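Local coordinates for nicotinate phosphoribosyltransferase (Porphyromonas gingivalis, PDB 2IM5), which probably catalyses the ATP-driven formation of nicotinate ribonucleotide from nicotinate and phosphoribosyl diphosphate, a step in NAD biosynthesis, at residues L12-T17 with P212-Q217; T17-A22 with I237-G242; K23-A28 with C354-K359; D65-L70 with I80-L85. All blocks are in the same frame, centred on the assembly; numbering follows the deposited sequence.

Contact 1: L12-T17 with P212-Q217; sequences LYKFTT and PHEWIQ
Lys14 and Glu214 form the tight, buried part of this contact. Lys14 NZ donates to Glu214 OE2 at 2.7 Å in a salt bridge. The bond uses the syn lone pair of OE2, on the side of the other carboxylate oxygen. The lysine chain bends at chi2 (-84°) and at chi3 (63°), which brings its amine back toward Glu214 although its CB points away. Glu120 and Thr117 also bind this amine. Glu214 OE1 is taken by Tyr21 OH and Thr117 OG1, so both carboxylate oxygens are occupied. Also buried, Thr17 CG2 passes Trp215 CE3 at 4.0 Å; the indole NE1 is bonded to Ala232 O.

The contact joins helix 12-24 of the N-terminal part to the start of helix 213-223 of the barrel-family part. The two segment axes lie 11.1 Å apart and 32° from parallel. Pro212 precedes His213, the predicted autophosphorylation site, which carries no phosphate here.

On the more open side sit Tyr13 and Pro212, both partly exposed. Pro212 CB meets Tyr13 CD1 at 3.5 Å, coming obliquely to the ring. Lys14 CG lies above one face, toward the rim, and Glu214 OE2 stands at the ring edge, 4.1 Å from Tyr13 CE1. Tyr13 OH bonds to Glu120.

Contact 2: T17-A22 with I237-G242; sequences TGYAYA and INVYDG
Tyr19 lies against Val239 and Tyr240, and can be followed outward from its backbone. Its CG stands anti to the backbone N (chi1 171°), which sends the ring toward helix 228-240. CB is 3.7 Å from Tyr240 OH, and CG faces the same Tyr240 OH at 4.1 Å. CD2 is the busiest atom, with Tyr240 OH at 3.6 Å in the plane of the Tyr19 ring, at its edge, and with Val239 CG1 as close. CE2 touches Val239 CG1 at 3.6 Å. At the tip, Tyr19 OH has a long, weak bond to a water, which itself donates to Val239 O at 2.8 Å.

Val239 divides its two methyls. CG1 serves the Tyr19 ring and also lies over one face of the neighbouring Tyr240 ring, offset toward its rim. CG2 packs on Ala20, 4.1 Å from its CB. Helix 12-24 thus rests on the last turn of helix 228-240, joining the N-terminal part to the barrel-family part.

No direct hydrogen bond links the two segments. Tyr240 OH bonds instead to Thr16 O, one residue before segment 17-22. The contact is therefore mainly apolar, with that buried hydroxyl satisfied by the same helix it packs against, and the water making only a weak polar link.

Contact 3: K23-A28 with C354-K359; sequences KLFPRA and CKMTAK
Arg27 O is approached by two groups. A water donates to Arg27 O at 2.8 Å, and the CA-H of Thr357 points at this oxygen, with Thr357 CA 3.4 Å from Arg27 O and 157° at the hydrogen. The same water is weakly bonded to Ala358 N. A second water accepts from Arg27 N at 3.0 Å and donates to Met356 O at 3.1 Å. Ala28 sets its CA-H near both Lys355 O and Met356 O, in bent, less directed contacts, while its N closes the type I turn by bonding to Phe25 O at 3.1 Å.

The side chains add a Met-aromatic contact. Met356 CG is anti to its backbone N (chi1 -169°). The bend at chi2 (66°) turns the sulfur toward Phe25, and chi3 then sets CE beside Phe25 CE1. Met356 SD is 3.7 Å from Phe25 CD1, reaching the ring obliquely. Phe218 and His219 of helix 213-223 meet the same ring. Farther out, Arg27 and Thr357 run side by side, with Arg27 CB 4.1 Å from Thr357 CG2.

The turn carries the chain from helix 12-24 into strand 29-36, the antiparallel neighbour of strand 347-355. Lys355 pairs there with Tyr29 through the backbone. At the end of this strand pair, Met356 packs on Phe25, but the backbones of the two segments are linked indirectly, by CA-H...O contacts and two waters, one weakly held.

Contact 4: D65-L70 with I80-L85; sequences DEKEFL and IYIDFL
The carboxylate of Asp83 is the flat group of this contact, and its OD1 stands 4.4 Å from Lys67 NZ, too far for a salt bridge. No ring bridges the two segments. The nearby aromatic side chains serve other partners: Phe69 stacks on His201 of helix 197-203, and Tyr81 meets Tyr19 with their planes at about 55°.

The touching is done by aliphatic groups. Lys67 is extended to its tip, with CG anti to the backbone N (chi1 -176°), and it runs across Ile82 at about a right angle. Ile82 CG2 sits 3.7 Å from Lys67 CG and 4.0 Å from Lys67 CE. Deeper in, Leu70 and Leu85 also cross at about a right angle, and their CD1 methyls meet at 4.0 Å. Phe15 of helix 12-24 also packs on Leu85.

Helices 64-73 and 79-87 form an antiparallel helical hairpin in the N-terminal part. Their segment axes are 159° apart in direction and 10.8 Å apart at closest approach, a spacing filled by side chains.

The contact holds mainly by apolar packing. Asp83 may give Lys67 a modest attraction on the solvent side, and could partly offset Arg64, whose NH1 lies close to the same amine.

In the fold
From the N terminus, helix 12-24 supplies the first segment of contacts 1, 2 and 3 in turn. Contact 4 closes first, a short hairpin of helices 64-73 and 79-87, nested inside the loops of the other three. Contact 1 then closes at helix 213-223, contact 2 at the end of helix 228-240, and contact 3 at the end of strand 347-355. These three loops cross one another. Thr17 belongs to both contacts 1 and 2, and Trp215 touches Phe25 of contact 3. Tyr81 and Leu85 of contact 4 reach Phe15 on the same long helix. Contacts 1 and 2 tie that helix to the barrel-family part, and contact 3 ties its end to the antiparallel sheet.

Contact 1: L12-T17 with P212-Q217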
loop_
_atom_site.group_PDB
_atom_site.type_symbol
_atom_site.label_atom_id
_atom_site.label_comp_id
_atom_site.label_asym_id
_atom_site.label_seq_id
_atom_site.Cartn_x
_atom_site.Cartn_y
_atom_site.Cartn_z
ATOM N N LEU A 12 5.368 1.962 4.771
ATOM C CA LEU A 12 6.469 2.744 4.228
ATOM C C LEU A 12 6.009 3.706 3.138
ATOM O O LEU A 12 6.402 4.868 3.121
ATOM C CB LEU A 12 7.534 1.813 3.648
ATOM C CG LEU A 12 8.628 2.518 2.839
ATOM C CD1 LEU A 12 9.451 3.407 3.767
ATOM C CD2 LEU A 12 9.518 1.482 2.152
ATOM N N TYR A 13 5.157 3.227 2.236
ATOM C CA TYR A 13 4.715 4.064 1.133
ATOM C C TYR A 13 4.000 5.342 1.550
ATOM O O TYR A 13 3.945 6.296 0.777
ATOM C CB TYR A 13 3.864 3.250 0.146
ATOM C CG TYR A 13 2.430 2.987 0.559
ATOM C CD1 TYR A 13 1.429 3.937 0.330
ATOM C CD2 TYR A 13 2.064 1.772 1.140
ATOM C CE1 TYR A 13 0.102 3.677 0.661
ATOM C CE2 TYR A 13 0.739 1.501 1.478
ATOM C CZ TYR A 13 -0.240 2.458 1.233
ATOM O OH TYR A 13 -1.560 2.189 1.548
ATOM N N LYS A 14 3.461 5.375 2.766
ATOM C CA LYS A 14 2.783 6.576 3.236
ATOM C C LYS A 14 3.820 7.688 3.405
ATOM O O LYS A 14 3.552 8.850 3.086
ATOM C CB LYS A 14 2.058 6.302 4.560
ATOM C CG LYS A 14 0.961 5.224 4.464
ATOM C CD LYS A 14 -0.392 5.752 3.963
ATOM C CE LYS A 14 -0.335 6.307 2.536
ATOM N NZ LYS A 14 -1.693 6.626 1.988
ATOM N N PHE A 15 5.012 7.333 3.884
ATOM C CA PHE A 15 6.072 8.324 4.065
ATOM C C PHE A 15 6.753 8.694 2.750
ATOM O O PHE A 15 7.022 9.869 2.498
ATOM C CB PHE A 15 7.139 7.829 5.048
ATOM C CG PHE A 15 6.661 7.716 6.464
ATOM C CD1 PHE A 15 5.883 8.711 7.036
ATOM C CD2 PHE A 15 7.013 6.621 7.241
ATOM C CE1 PHE A 15 5.463 8.621 8.361
ATOM C CE2 PHE A 15 6.595 6.525 8.572
ATOM C CZ PHE A 15 5.818 7.531 9.128
ATOM N N THR A 16 7.038 7.707 1.906
ATOM C CA THR A 16 7.700 7.999 0.639
ATOM C C THR A 16 6.803 8.816 -0.287
ATOM O O THR A 16 7.272 9.718 -0.987
ATOM C CB THR A 16 8.162 6.703 -0.086
ATOM O OG1 THR A 16 7.032 5.859 -0.345
ATOM C CG2 THR A 16 9.164 5.949 0.775
ATOM N N THR A 17 5.513 8.507 -0.297
ATOM C CA THR A 17 4.583 9.260 -1.131
ATOM C C THR A 17 4.303 10.587 -0.440
ATOM O O THR A 17 4.104 11.607 -1.091
ATOM C CB THR A 17 3.269 8.498 -1.327
ATOM O OG1 THR A 17 3.572 7.167 -1.748
ATOM C CG2 THR A 17 2.400 9.177 -2.391
ATOM N N PRO A 212 2.546 3.892 -4.247
ATOM C CA PRO A 212 1.182 3.363 -4.332
ATOM C C PRO A 212 0.416 3.831 -5.565
ATOM O O PRO A 212 0.907 4.663 -6.341
ATOM C CB PRO A 212 0.556 3.890 -3.060
ATOM C CG PRO A 212 1.118 5.310 -3.049
ATOM C CD PRO A 212 2.583 5.116 -3.429
ATOM N N HIS A 213 -0.798 3.298 -5.721
ATOM C CA HIS A 213 -1.670 3.658 -6.827
ATOM C C HIS A 213 -2.073 5.125 -6.739
ATOM O O HIS A 213 -2.213 5.781 -7.769
ATOM C CB HIS A 213 -2.948 2.812 -6.817
ATOM C CG HIS A 213 -2.741 1.380 -7.197
ATOM N ND1 HIS A 213 -2.394 0.988 -8.472
ATOM C CD2 HIS A 213 -2.832 0.244 -6.468
ATOM C CE1 HIS A 213 -2.279 -0.327 -8.513
ATOM N NE2 HIS A 213 -2.538 -0.803 -7.309
ATOM N N GLU A 214 -2.261 5.638 -5.519
ATOM C CA GLU A 214 -2.687 7.031 -5.347
ATOM C C GLU A 214 -1.746 8.022 -6.029
ATOM O O GLU A 214 -2.189 9.057 -6.528
ATOM C CB GLU A 214 -2.835 7.396 -3.857
ATOM C CG GLU A 214 -1.556 7.335 -3.045
ATOM C CD GLU A 214 -1.723 7.876 -1.625
ATOM O OE1 GLU A 214 -1.782 9.115 -1.448
ATOM O OE2 GLU A 214 -1.798 7.061 -0.684
ATOM N N TRP A 215 -0.455 7.696 -6.056
ATOM C CA TRP A 215 0.539 8.563 -6.684
ATOM C C TRP A 215 0.230 8.693 -8.167
ATOM O O TRP A 215 0.201 9.797 -8.700
ATOM C CB TRP A 215 1.947 7.992 -6.481
ATOM C CG TRP A 215 3.046 8.768 -7.153
ATOM C CD1 TRP A 215 3.848 8.333 -8.174
ATOM C CD2 TRP A 215 3.489 10.103 -6.835
ATOM N NE1 TRP A 215 4.759 9.308 -8.507
ATOM C CE2 TRP A 215 4.563 10.401 -7.704
ATOM C CE3 TRP A 215 3.082 11.068 -5.905
ATOM C CZ2 TRP A 215 5.237 11.628 -7.668
ATOM C CZ3 TRP A 215 3.751 12.294 -5.869
ATOM C CH2 TRP A 215 4.819 12.561 -6.748
ATOM N N ILE A 216 -0.027 7.568 -8.827
ATOM C CA ILE A 216 -0.349 7.580 -10.253
ATOM C C ILE A 216 -1.716 8.226 -10.476
ATOM O O ILE A 216 -1.904 9.017 -11.388
ATOM C CB ILE A 216 -0.413 6.155 -10.841
ATOM C CG1 ILE A 216 0.839 5.361 -10.476
ATOM C CG2 ILE A 216 -0.573 6.226 -12.343
ATOM C CD1 ILE A 216 2.097 5.938 -10.996
ATOM N N GLN A 217 -2.678 7.858 -9.637
ATOM C CA GLN A 217 -4.037 8.384 -9.735
ATOM C C GLN A 217 -4.076 9.908 -9.591
ATOM O O GLN A 217 -4.848 10.583 -10.261
ATOM C CB GLN A 217 -4.895 7.749 -8.653
ATOM C CG GLN A 217 -5.195 6.290 -8.887
ATOM C CD GLN A 217 -6.032 5.705 -7.764
ATOM O OE1 GLN A 217 -5.521 5.425 -6.680
ATOM N NE2 GLN A 217 -7.328 5.549 -8.007
#

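Contact 2: T17-A22 with I237-G242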
loop_
_atom_site.group_PDB
_atom_site.type_symbol
_atom_site.label_atom_id
_atom_site.label_comp_id
_atom_site.label_asym_id
_atom_site.label_seq_id
_atom_site.Cartn_x
_atom_site.Cartn_y
_atom_site.Cartn_z
ATOM N N THR A 17 5.513 8.507 -0.297
ATOM C CA THR A 17 4.583 9.260 -1.131
ATOM C C THR A 17 4.303 10.587 -0.440
ATOM O O THR A 17 4.104 11.607 -1.091
ATOM C CB THR A 17 3.269 8.498 -1.327
ATOM O OG1 THR A 17 3.572 7.167 -1.748
ATOM C CG2 THR A 17 2.400 9.177 -2.391
ATOM N N GLY A 18 4.292 10.562 0.889
ATOM C CA GLY A 18 4.050 11.778 1.646
ATOM C C GLY A 18 5.120 12.818 1.362
ATOM O O GLY A 18 4.812 14.004 1.226
ATOM N N TYR A 19 6.377 12.391 1.277
ATOM C CA TYR A 19 7.460 13.332 0.988
ATOM C C TYR A 19 7.380 13.769 -0.466
ATOM O O TYR A 19 7.625 14.933 -0.786
ATOM C CB TYR A 19 8.837 12.721 1.268
ATOM C CG TYR A 19 9.963 13.596 0.762
ATOM C CD1 TYR A 19 10.076 14.920 1.173
ATOM C CD2 TYR A 19 10.865 13.127 -0.195
ATOM C CE1 TYR A 19 11.046 15.763 0.637
ATOM C CE2 TYR A 19 11.843 13.961 -0.737
ATOM C CZ TYR A 19 11.924 15.275 -0.320
ATOM O OH TYR A 19 12.871 16.105 -0.867
ATOM N N ALA A 20 7.030 12.842 -1.352
ATOM C CA ALA A 20 6.900 13.193 -2.762
ATOM C C ALA A 20 5.863 14.315 -2.907
ATOM O O ALA A 20 6.079 15.261 -3.666
ATOM C CB ALA A 20 6.493 11.977 -3.586
ATOM N N TYR A 21 4.741 14.212 -2.188
ATOM C CA TYR A 21 3.718 15.267 -2.257
ATOM C C TYR A 21 4.254 16.566 -1.634
ATOM O O TYR A 21 4.074 17.657 -2.179
ATOM C CB TYR A 21 2.447 14.888 -1.487
ATOM C CG TYR A 21 1.620 13.764 -2.062
ATOM C CD1 TYR A 21 1.275 13.739 -3.411
ATOM C CD2 TYR A 21 1.120 12.760 -1.236
ATOM C CE1 TYR A 21 0.441 12.738 -3.924
ATOM C CE2 TYR A 21 0.288 11.756 -1.732
ATOM C CZ TYR A 21 -0.049 11.749 -3.073
ATOM O OH TYR A 21 -0.886 10.767 -3.547
ATOM N N ALA A 22 4.907 16.433 -0.482
ATOM C CA ALA A 22 5.448 17.584 0.231
ATOM C C ALA A 22 6.463 18.361 -0.603
ATOM O O ALA A 22 6.558 19.589 -0.502
ATOM C CB ALA A 22 6.081 17.132 1.536
ATOM N N ILE A 237 11.197 9.940 -9.975
ATOM C CA ILE A 237 12.638 9.983 -10.185
ATOM C C ILE A 237 13.188 11.317 -9.683
ATOM O O ILE A 237 14.274 11.377 -9.092
ATOM C CB ILE A 237 12.977 9.820 -11.678
ATOM C CG1 ILE A 237 12.606 8.405 -12.130
ATOM C CG2 ILE A 237 14.462 10.105 -11.919
ATOM C CD1 ILE A 237 12.573 8.239 -13.633
ATOM N N ASN A 238 12.440 12.391 -9.913
ATOM C CA ASN A 238 12.875 13.704 -9.440
ATOM C C ASN A 238 13.002 13.676 -7.925
ATOM O O ASN A 238 13.929 14.246 -7.356
ATOM C CB ASN A 238 11.867 14.783 -9.844
ATOM C CG ASN A 238 12.176 16.146 -9.220
ATOM O OD1 ASN A 238 11.939 16.377 -8.027
ATOM N ND2 ASN A 238 12.717 17.052 -10.028
ATOM N N VAL A 239 12.072 12.995 -7.270
ATOM C CA VAL A 239 12.093 12.929 -5.822
ATOM C C VAL A 239 13.147 11.981 -5.252
ATOM O O VAL A 239 13.874 12.345 -4.329
ATOM C CB VAL A 239 10.699 12.510 -5.274
ATOM C CG1 VAL A 239 10.738 12.380 -3.752
ATOM C CG2 VAL A 239 9.639 13.530 -5.701
ATOM N N TYR A 240 13.252 10.779 -5.810
ATOM C CA TYR A 240 14.169 9.791 -5.257
ATOM C C TYR A 240 15.417 9.435 -6.041
ATOM O O TYR A 240 16.173 8.559 -5.630
ATOM C CB TYR A 240 13.371 8.528 -4.901
ATOM C CG TYR A 240 12.396 8.793 -3.769
ATOM C CD1 TYR A 240 12.857 9.118 -2.497
ATOM C CD2 TYR A 240 11.016 8.791 -3.986
ATOM C CE1 TYR A 240 11.978 9.438 -1.473
ATOM C CE2 TYR A 240 10.129 9.110 -2.962
ATOM C CZ TYR A 240 10.622 9.433 -1.711
ATOM O OH TYR A 240 9.773 9.748 -0.684
ATOM N N ASP A 241 15.630 10.122 -7.160
ATOM C CA ASP A 241 16.812 9.930 -7.997
ATOM C C ASP A 241 17.200 8.490 -8.292
ATOM O O ASP A 241 18.381 8.162 -8.276
ATOM C CB ASP A 241 18.017 10.620 -7.356
ATOM C CG ASP A 241 17.683 11.996 -6.812
ATOM O OD1 ASP A 241 17.148 12.830 -7.581
ATOM O OD2 ASP A 241 17.963 12.246 -5.614
ATOM N N GLY A 242 16.224 7.633 -8.560
ATOM C CA GLY A 242 16.553 6.250 -8.849
ATOM C C GLY A 242 16.308 5.279 -7.710
ATOM O O GLY A 242 16.250 4.076 -7.941
HETATM O O HOH W 1 14.409 15.063 -3.820
#

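Contact 3: K23-A28 with C354-K359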
loop_
_atom_site.group_PDB
_atom_site.type_symbol
_atom_site.label_atom_id
_atom_site.label_comp_id
_atom_site.label_asym_id
_atom_site.label_seq_id
_atom_site.Cartn_x
_atom_site.Cartn_y
_atom_site.Cartn_z
ATOM N N LYS A 23 7.222 17.652 -1.431
ATOM C CA LYS A 23 8.220 18.310 -2.257
ATOM C C LYS A 23 7.646 18.926 -3.518
ATOM O O LYS A 23 7.843 20.111 -3.785
ATOM C CB LYS A 23 9.320 17.336 -2.677
ATOM C CG LYS A 23 10.351 17.999 -3.599
ATOM C CD LYS A 23 11.356 17.032 -4.185
ATOM C CE LYS A 23 12.412 17.802 -4.988
ATOM N NZ LYS A 23 13.357 16.902 -5.700
ATOM N N LEU A 24 6.929 18.115 -4.291
ATOM C CA LEU A 24 6.381 18.572 -5.558
ATOM C C LEU A 24 4.970 19.145 -5.575
ATOM O O LEU A 24 4.663 19.965 -6.442
ATOM C CB LEU A 24 6.474 17.443 -6.587
ATOM C CG LEU A 24 7.876 16.880 -6.872
ATOM C CD1 LEU A 24 7.738 15.683 -7.840
ATOM C CD2 LEU A 24 8.774 17.972 -7.498
ATOM N N PHE A 25 4.119 18.740 -4.636
ATOM C CA PHE A 25 2.736 19.228 -4.603
ATOM C C PHE A 25 2.290 19.651 -3.202
ATOM O O PHE A 25 1.239 19.219 -2.719
ATOM C CB PHE A 25 1.807 18.127 -5.118
ATOM C CG PHE A 25 2.216 17.574 -6.448
ATOM C CD1 PHE A 25 2.074 18.336 -7.608
ATOM C CD2 PHE A 25 2.797 16.316 -6.539
ATOM C CE1 PHE A 25 2.518 17.847 -8.848
ATOM C CE2 PHE A 25 3.241 15.817 -7.770
ATOM C CZ PHE A 25 3.103 16.586 -8.926
ATOM N N PRO A 26 3.066 20.522 -2.541
ATOM C CA PRO A 26 2.740 20.983 -1.191
ATOM C C PRO A 26 1.433 21.770 -1.042
ATOM O O PRO A 26 0.973 21.997 0.076
ATOM C CB PRO A 26 3.973 21.801 -0.805
ATOM C CG PRO A 26 4.359 22.442 -2.106
ATOM C CD PRO A 26 4.230 21.257 -3.079
ATOM N N ARG A 27 0.836 22.183 -2.155
ATOM C CA ARG A 27 -0.412 22.938 -2.104
ATOM C C ARG A 27 -1.618 22.078 -2.470
ATOM O O ARG A 27 -2.759 22.525 -2.374
ATOM C CB ARG A 27 -0.360 24.133 -3.058
ATOM C CG ARG A 27 0.688 25.177 -2.723
ATOM C CD ARG A 27 0.556 26.371 -3.658
ATOM N NE ARG A 27 1.228 27.551 -3.117
ATOM C CZ ARG A 27 2.531 27.776 -3.211
ATOM N NH1 ARG A 27 3.308 26.902 -3.836
ATOM N NH2 ARG A 27 3.060 28.866 -2.666
ATOM N N ALA A 28 -1.362 20.846 -2.887
ATOM C CA ALA A 28 -2.440 19.960 -3.292
ATOM C C ALA A 28 -3.349 19.540 -2.148
ATOM O O ALA A 28 -2.920 19.443 -0.999
ATOM C CB ALA A 28 -1.865 18.724 -3.981
ATOM N N CYS A 354 -9.014 15.097 -5.882
ATOM C CA CYS A 354 -7.922 15.976 -5.510
ATOM C C CYS A 354 -7.931 17.251 -6.343
ATOM O O CYS A 354 -8.708 17.393 -7.289
ATOM C CB CYS A 354 -6.591 15.257 -5.732
ATOM S SG CYS A 354 -6.361 14.683 -7.432
ATOM N N LYS A 355 -7.054 18.171 -5.972
ATOM C CA LYS A 355 -6.895 19.433 -6.677
ATOM C C LYS A 355 -5.441 19.861 -6.492
ATOM O O LYS A 355 -4.799 19.470 -5.518
ATOM C CB LYS A 355 -7.851 20.489 -6.121
ATOM C CG LYS A 355 -7.760 20.694 -4.633
ATOM C CD LYS A 355 -8.577 21.901 -4.189
ATOM C CE LYS A 355 -10.042 21.762 -4.524
ATOM N NZ LYS A 355 -10.806 22.969 -4.081
ATOM N N MET A 356 -4.924 20.650 -7.434
ATOM C CA MET A 356 -3.538 21.106 -7.393
ATOM C C MET A 356 -3.281 22.160 -6.310
ATOM O O MET A 356 -2.219 22.188 -5.690
ATOM C CB MET A 356 -3.139 21.674 -8.760
ATOM C CG MET A 356 -1.649 21.924 -8.890
ATOM S SD MET A 356 -0.704 20.377 -8.848
ATOM C CE MET A 356 -0.110 20.354 -10.524
ATOM N N THR A 357 -4.256 23.032 -6.092
ATOM C CA THR A 357 -4.137 24.087 -5.089
ATOM C C THR A 357 -5.532 24.341 -4.547
ATOM O O THR A 357 -6.511 23.808 -5.063
ATOM C CB THR A 357 -3.614 25.421 -5.696
ATOM O OG1 THR A 357 -4.596 25.946 -6.595
ATOM C CG2 THR A 357 -2.323 25.206 -6.469
ATOM N N ALA A 358 -5.621 25.163 -3.510
ATOM C CA ALA A 358 -6.905 25.490 -2.901
ATOM C C ALA A 358 -7.911 26.073 -3.892
ATOM O O ALA A 358 -9.104 25.786 -3.809
ATOM C CB ALA A 358 -6.693 26.467 -1.739
ATOM N N LYS A 359 -7.427 26.876 -4.831
ATOM C CA LYS A 359 -8.289 27.514 -5.823
ATOM C C LYS A 359 -8.654 26.660 -7.042
ATOM O O LYS A 359 -9.514 27.050 -7.825
ATOM C CB LYS A 359 -7.645 28.830 -6.292
ATOM C CG LYS A 359 -7.692 29.948 -5.254
ATOM C CD LYS A 359 -6.982 29.547 -3.959
ATOM C CE LYS A 359 -7.172 30.582 -2.855
ATOM N NZ LYS A 359 -6.487 30.182 -1.582
HETATM O O HOH W 2 0.759 21.648 -5.119
HETATM O O HOH W 3 -3.114 25.069 -1.342
#

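Contact 4: D65-L70 with I80-L85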
loop_
_atom_site.group_PDB
_atom_site.type_symbol
_atom_site.label_atom_id
_atom_site.label_comp_id
_atom_site.label_asym_id
_atom_site.label_seq_id
_atom_site.Cartn_x
_atom_site.Cartn_y
_atom_site.Cartn_z
ATOM N N ASP A 65 14.479 7.817 19.352
ATOM C CA ASP A 65 14.985 6.593 18.740
ATOM C C ASP A 65 14.399 6.385 17.353
ATOM O O ASP A 65 15.095 5.922 16.448
ATOM C CB ASP A 65 14.668 5.362 19.598
ATOM C CG ASP A 65 15.511 5.292 20.855
ATOM O OD1 ASP A 65 16.628 5.859 20.858
ATOM O OD2 ASP A 65 15.061 4.655 21.836
ATOM N N GLU A 66 13.121 6.718 17.187
ATOM C CA GLU A 66 12.480 6.553 15.888
ATOM C C GLU A 66 13.107 7.501 14.877
ATOM O O GLU A 66 13.331 7.130 13.730
ATOM C CB GLU A 66 10.977 6.794 15.996
ATOM C CG GLU A 66 10.288 5.786 16.903
ATOM C CD GLU A 66 8.791 6.016 17.013
ATOM O OE1 GLU A 66 8.367 7.191 17.102
ATOM O OE2 GLU A 66 8.047 5.014 17.024
ATOM N N LYS A 67 13.405 8.719 15.310
ATOM C CA LYS A 67 14.025 9.691 14.421
ATOM C C LYS A 67 15.392 9.178 13.961
ATOM O O LYS A 67 15.729 9.272 12.782
ATOM C CB LYS A 67 14.192 11.042 15.124
ATOM C CG LYS A 67 14.739 12.131 14.222
ATOM C CD LYS A 67 15.034 13.418 14.979
ATOM C CE LYS A 67 15.752 14.415 14.079
ATOM N NZ LYS A 67 16.150 15.680 14.779
ATOM N N GLU A 68 16.180 8.639 14.889
ATOM C CA GLU A 68 17.498 8.099 14.550
ATOM C C GLU A 68 17.357 6.913 13.605
ATOM O O GLU A 68 18.184 6.718 12.712
ATOM C CB GLU A 68 18.242 7.658 15.809
ATOM C CG GLU A 68 18.749 8.810 16.657
ATOM C CD GLU A 68 19.294 8.354 18.008
ATOM O OE1 GLU A 68 20.076 7.371 18.041
ATOM O OE2 GLU A 68 18.940 8.985 19.034
ATOM N N PHE A 69 16.309 6.118 13.809
ATOM C CA PHE A 69 16.053 4.972 12.948
ATOM C C PHE A 69 15.768 5.457 11.520
ATOM O O PHE A 69 16.315 4.931 10.551
ATOM C CB PHE A 69 14.850 4.180 13.461
ATOM C CG PHE A 69 14.405 3.087 12.535
ATOM C CD1 PHE A 69 15.155 1.919 12.399
ATOM C CD2 PHE A 69 13.242 3.232 11.782
ATOM C CE1 PHE A 69 14.750 0.909 11.523
ATOM C CE2 PHE A 69 12.829 2.237 10.909
ATOM C CZ PHE A 69 13.588 1.066 10.777
ATOM N N LEU A 70 14.904 6.459 11.395
ATOM C CA LEU A 70 14.564 6.989 10.080
ATOM C C LEU A 70 15.807 7.511 9.364
ATOM O O LEU A 70 15.987 7.288 8.166
ATOM C CB LEU A 70 13.533 8.118 10.198
ATOM C CG LEU A 70 12.144 7.734 10.722
ATOM C CD1 LEU A 70 11.267 8.967 10.785
ATOM C CD2 LEU A 70 11.514 6.681 9.809
ATOM N N ILE A 80 14.815 17.398 5.710
ATOM C CA ILE A 80 13.673 18.293 5.796
ATOM C C ILE A 80 12.399 17.512 6.114
ATOM O O ILE A 80 11.556 17.991 6.869
ATOM C CB ILE A 80 13.460 19.108 4.476
ATOM C CG1 ILE A 80 12.271 20.071 4.637
ATOM C CG2 ILE A 80 13.181 18.180 3.306
ATOM C CD1 ILE A 80 12.493 21.153 5.701
ATOM N N TYR A 81 12.261 16.314 5.549
ATOM C CA TYR A 81 11.065 15.524 5.807
ATOM C C TYR A 81 11.098 14.940 7.212
ATOM O O TYR A 81 10.060 14.788 7.851
ATOM C CB TYR A 81 10.903 14.395 4.790
ATOM C CG TYR A 81 9.512 13.813 4.820
ATOM C CD1 TYR A 81 8.405 14.598 4.483
ATOM C CD2 TYR A 81 9.293 12.492 5.214
ATOM C CE1 TYR A 81 7.114 14.081 4.538
ATOM C CE2 TYR A 81 8.011 11.965 5.271
ATOM C CZ TYR A 81 6.926 12.764 4.930
ATOM O OH TYR A 81 5.660 12.243 4.966
ATOM N N ILE A 82 12.292 14.605 7.682
ATOM C CA ILE A 82 12.430 14.068 9.021
ATOM C C ILE A 82 12.066 15.157 10.025
ATOM O O ILE A 82 11.458 14.870 11.051
ATOM C CB ILE A 82 13.853 13.553 9.267
ATOM C CG1 ILE A 82 14.092 12.334 8.377
ATOM C CG2 ILE A 82 14.038 13.170 10.733
ATOM C CD1 ILE A 82 15.495 11.822 8.450
ATOM N N ASP A 83 12.424 16.403 9.723
ATOM C CA ASP A 83 12.071 17.516 10.605
ATOM C C ASP A 83 10.553 17.679 10.592
ATOM O O ASP A 83 9.942 17.955 11.621
ATOM C CB ASP A 83 12.723 18.829 10.149
ATOM C CG ASP A 83 14.141 18.989 10.664
ATOM O OD1 ASP A 83 14.490 18.316 11.649
ATOM O OD2 ASP A 83 14.910 19.795 10.094
ATOM N N PHE A 84 9.946 17.511 9.420
ATOM C CA PHE A 84 8.496 17.620 9.305
ATOM C C PHE A 84 7.824 16.557 10.169
ATOM O O PHE A 84 6.921 16.859 10.941
ATOM C CB PHE A 84 8.051 17.443 7.848
ATOM C CG PHE A 84 6.576 17.192 7.694
ATOM C CD1 PHE A 84 5.655 18.213 7.917
ATOM C CD2 PHE A 84 6.106 15.921 7.366
ATOM C CE1 PHE A 84 4.284 17.975 7.819
ATOM C CE2 PHE A 84 4.736 15.666 7.265
ATOM C CZ PHE A 84 3.821 16.700 7.494
ATOM N N LEU A 85 8.267 15.311 10.034
ATOM C CA LEU A 85 7.689 14.226 10.815
ATOM C C LEU A 85 7.932 14.430 12.309
ATOM O O LEU A 85 7.071 14.127 13.136
ATOM C CB LEU A 85 8.276 12.882 10.377
ATOM C CG LEU A 85 7.915 12.380 8.971
ATOM C CD1 LEU A 85 8.585 11.031 8.733
ATOM C CD2 LEU A 85 6.391 12.252 8.822
#